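PDB 2NRK: GrpB family protein from Enterococcus faecalis, which is of unknown function but belongs to the GrpB (UPF0157) family and is probably related to nucleotidyltransferases. Local coordinates for residues 30-41 / 55-66. Numbering follows the deposited sequence. Where two conformers were deposited one is given.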
# COMPACT_ATOMS: atom_id res chain seq x y z
N LEU A 30 2.59 21.54 8.96
CA LEU A 30 2.15 21.00 7.68
C LEU A 30 0.70 21.32 7.34
O LEU A 30 0.31 21.34 6.16
CB LEU A 30 2.33 19.48 7.70
CG LEU A 30 3.77 19.01 7.66
CD1 LEU A 30 3.84 17.62 8.20
CD2 LEU A 30 4.26 19.11 6.22
N LYS A 31 -0.12 21.51 8.37
CA LYS A 31 -1.53 21.89 8.20
C LYS A 31 -2.28 20.88 7.31
O LYS A 31 -2.05 19.67 7.44
CB LYS A 31 -1.67 23.34 7.70
CG LYS A 31 -1.01 24.34 8.68
CD LYS A 31 -1.18 25.78 8.31
CE LYS A 31 -0.28 26.61 9.24
NZ LYS A 31 -0.41 28.05 8.95
N GLU A 32 -3.11 21.39 6.40
CA GLU A 32 -4.01 20.53 5.60
C GLU A 32 -3.30 19.57 4.65
O GLU A 32 -3.88 18.55 4.27
CB GLU A 32 -5.03 21.36 4.80
CG GLU A 32 -5.96 22.22 5.65
CD GLU A 32 -5.36 23.56 6.03
OE1 GLU A 32 -4.17 23.81 5.71
OE2 GLU A 32 -6.08 24.38 6.63
N ASN A 33 -2.06 19.89 4.28
CA ASN A 33 -1.30 19.04 3.37
C ASN A 33 -0.93 17.70 4.03
O ASN A 33 -0.59 16.73 3.35
CB ASN A 33 -0.04 19.77 2.94
CG ASN A 33 0.65 19.12 1.76
OD1 ASN A 33 0.03 18.44 0.94
ND2 ASN A 33 1.94 19.35 1.66
N CYS A 34 -1.00 17.65 5.36
CA CYS A 34 -0.62 16.43 6.11
C CYS A 34 -1.80 15.48 6.21
O CYS A 34 -2.83 15.80 6.83
CB CYS A 34 -0.11 16.77 7.51
SG CYS A 34 0.42 15.30 8.42
N LEU A 35 -1.66 14.31 5.58
CA LEU A 35 -2.74 13.31 5.64
C LEU A 35 -2.60 12.45 6.88
O LEU A 35 -3.63 12.03 7.46
CB LEU A 35 -2.71 12.40 4.41
CG LEU A 35 -3.12 13.10 3.10
CD1 LEU A 35 -2.71 12.25 1.91
CD2 LEU A 35 -4.64 13.34 3.07
N LYS A 36 -1.36 12.15 7.27
CA LYS A 36 -1.13 11.22 8.38
C LYS A 36 0.33 11.34 8.85
O LYS A 36 1.22 11.48 8.04
CB LYS A 36 -1.40 9.78 7.89
CG LYS A 36 -1.30 8.71 8.96
CD LYS A 36 -2.47 8.85 9.91
CE LYS A 36 -2.37 7.77 10.97
NZ LYS A 36 -3.64 7.83 11.71
N VAL A 37 0.54 11.24 10.16
CA VAL A 37 1.89 11.06 10.70
C VAL A 37 1.90 9.74 11.44
O VAL A 37 1.06 9.53 12.34
CB VAL A 37 2.33 12.20 11.68
CG1 VAL A 37 3.74 11.94 12.19
CG2 VAL A 37 2.28 13.57 10.95
N GLU A 38 2.81 8.87 11.03
CA GLU A 38 2.95 7.53 11.63
C GLU A 38 4.32 7.39 12.32
O GLU A 38 5.34 7.88 11.82
CB GLU A 38 2.85 6.45 10.53
CG GLU A 38 1.46 6.31 9.87
CD GLU A 38 0.53 5.34 10.53
OE1 GLU A 38 0.79 4.87 11.68
OE2 GLU A 38 -0.51 5.04 9.89
N HIS A 39 4.32 6.68 13.44
CA HIS A 39 5.56 6.31 14.11
C HIS A 39 6.06 5.06 13.42
O HIS A 39 5.33 4.05 13.30
CB HIS A 39 5.20 6.02 15.59
CG HIS A 39 6.39 5.88 16.48
ND1 HIS A 39 6.25 5.52 17.80
CD2 HIS A 39 7.72 6.03 16.27
CE1 HIS A 39 7.44 5.45 18.37
NE2 HIS A 39 8.36 5.76 17.47
N ILE A 40 7.30 5.10 12.94
CA ILE A 40 7.87 3.99 12.19
C ILE A 40 9.25 3.68 12.75
O ILE A 40 9.70 4.29 13.74
CB ILE A 40 7.88 4.25 10.68
CG1 ILE A 40 8.65 5.54 10.32
CG2 ILE A 40 6.45 4.26 10.14
CD1 ILE A 40 9.29 5.54 8.92
N GLY A 41 9.92 2.71 12.13
CA GLY A 41 11.30 2.35 12.51
C GLY A 41 11.33 1.59 13.83
O GLY A 41 10.28 1.26 14.36
N ASP A 55 11.78 7.79 14.45
CA ASP A 55 11.43 7.93 13.02
C ASP A 55 9.96 8.25 12.82
O ASP A 55 9.06 7.54 13.38
CB ASP A 55 11.75 6.65 12.24
CG ASP A 55 13.23 6.36 12.21
OD1 ASP A 55 13.93 7.00 11.41
OD2 ASP A 55 13.68 5.49 13.00
N PHE A 56 9.72 9.25 11.98
CA PHE A 56 8.38 9.74 11.59
C PHE A 56 8.13 9.50 10.11
O PHE A 56 9.00 9.81 9.27
CB PHE A 56 8.22 11.25 11.86
CG PHE A 56 8.45 11.63 13.29
CD1 PHE A 56 7.37 11.89 14.13
CD2 PHE A 56 9.74 11.71 13.81
CE1 PHE A 56 7.57 12.19 15.49
CE2 PHE A 56 9.94 12.03 15.16
CZ PHE A 56 8.85 12.27 16.01
N LEU A 57 6.96 8.92 9.81
CA LEU A 57 6.49 8.79 8.42
C LEU A 57 5.37 9.81 8.25
O LEU A 57 4.37 9.74 8.94
CB LEU A 57 5.97 7.37 8.15
CG LEU A 57 5.34 7.15 6.74
CD1 LEU A 57 6.34 7.45 5.61
CD2 LEU A 57 4.84 5.70 6.60
N VAL A 58 5.61 10.80 7.41
CA VAL A 58 4.63 11.85 7.18
C VAL A 58 4.13 11.69 5.73
O VAL A 58 4.93 11.72 4.78
CB VAL A 58 5.28 13.25 7.37
CG1 VAL A 58 4.26 14.32 7.07
CG2 VAL A 58 5.80 13.42 8.79
N ILE A 59 2.82 11.55 5.58
CA ILE A 59 2.22 11.33 4.26
C ILE A 59 1.45 12.59 3.91
O ILE A 59 0.60 13.04 4.69
CB ILE A 59 1.27 10.10 4.31
CG1 ILE A 59 2.06 8.87 4.78
CG2 ILE A 59 0.66 9.91 2.94
CD1 ILE A 59 1.12 7.68 5.09
N VAL A 60 1.77 13.17 2.75
CA VAL A 60 1.18 14.46 2.33
C VAL A 60 0.47 14.36 0.99
O VAL A 60 0.72 13.44 0.19
CB VAL A 60 2.27 15.60 2.24
CG1 VAL A 60 2.91 15.82 3.62
CG2 VAL A 60 3.35 15.26 1.16
N GLU A 61 -0.41 15.33 0.72
CA GLU A 61 -1.11 15.39 -0.57
C GLU A 61 -0.17 15.81 -1.69
O GLU A 61 -0.23 15.25 -2.79
CB GLU A 61 -2.30 16.35 -0.49
CG GLU A 61 -3.37 15.83 0.43
CD GLU A 61 -4.73 16.50 0.23
OE1 GLU A 61 -5.12 16.80 -0.93
OE2 GLU A 61 -5.40 16.69 1.27
N GLU A 62 0.70 16.79 -1.40
CA GLU A 62 1.58 17.39 -2.40
C GLU A 62 2.98 17.60 -1.84
O GLU A 62 3.18 18.44 -0.97
CB GLU A 62 1.05 18.75 -2.84
CG GLU A 62 -0.27 18.75 -3.55
CD GLU A 62 -0.64 20.16 -3.96
OE1 GLU A 62 0.10 20.75 -4.78
OE2 GLU A 62 -1.64 20.68 -3.43
N ILE A 63 3.94 16.84 -2.35
CA ILE A 63 5.30 16.89 -1.82
C ILE A 63 6.00 18.22 -2.09
O ILE A 63 6.68 18.75 -1.23
CB ILE A 63 6.17 15.67 -2.25
CG1 ILE A 63 7.43 15.55 -1.36
CG2 ILE A 63 6.54 15.69 -3.71
CD1 ILE A 63 7.16 15.18 0.10
N GLU A 64 5.77 18.80 -3.27
CA GLU A 64 6.48 20.04 -3.62
C GLU A 64 6.10 21.20 -2.71
O GLU A 64 6.91 22.10 -2.45
CB GLU A 64 6.26 20.39 -5.10
CG GLU A 64 6.72 19.26 -6.03
CD GLU A 64 7.21 19.75 -7.40
OE1 GLU A 64 6.92 20.92 -7.79
OE2 GLU A 64 7.87 18.94 -8.10
N LYS A 65 4.86 21.18 -2.22
CA LYS A 65 4.39 22.15 -1.25
C LYS A 65 5.16 22.16 0.08
O LYS A 65 5.17 23.15 0.82
CB LYS A 65 2.91 21.92 -0.97
CG LYS A 65 1.96 22.77 -1.85
CD LYS A 65 0.51 22.45 -1.49
CE LYS A 65 0.11 23.05 -0.13
NZ LYS A 65 -1.34 22.77 0.15
N VAL A 66 5.82 21.04 0.39
CA VAL A 66 6.56 20.92 1.65
C VAL A 66 7.79 21.83 1.60
O VAL A 66 8.23 22.35 2.62
CB VAL A 66 6.92 19.43 1.94
CG1 VAL A 66 7.82 19.28 3.18
CG2 VAL A 66 5.63 18.63 2.14
O HOH W 1 -5.03 16.38 3.86
O HOH W 2 3.13 21.96 2.53
O HOH W 3 -2.21 20.11 -0.19
O HOH W 4 12.01 4.71 15.03
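A chi1 of -167° sends the N33 side chain away from its own N and carries the amide across to the turn after strand 54-60, where it grips the backbone of E62 from both ends. N33 OD1 accepts from E62 N at 2.9 Å on a lone pair, and N33 ND2 donates to E62 O at 3.0 Å, nearly in the amide plane. That double hold fixes the flip of a buried amide; one water accepts from ND2 and bonds K65 O only weakly, another links OD1 to K65 NZ. The backbone of N33 serves the same turn, its O accepting from E61 N. L35 and K36 both face I59 in a classic beta bulge: L35 N bonds I59 O at 2.7 Å, and K36 N reaches the same oxygen weakly. The bulge turns L35 toward the partner strand, and its CG meets E61 CG at 3.8 Å, the two chains crossing at about a right angle. Beyond it, two nearly straight bonds pair E38 with L57. I40 CG2 packs on L57 CB at 3.7 Å. V37, F56 and V58 share one face, where helix 14-30 covers V37 and F56; helix 111-126 covers E38, I40, L57 and I59 on the other. E61 also salt-bridges K169 of the second subunit. Strand 34-40 edges the chain's mixed sheet; strand 54-60 lies between it and strand 101-107, to which 54-60 runs parallel.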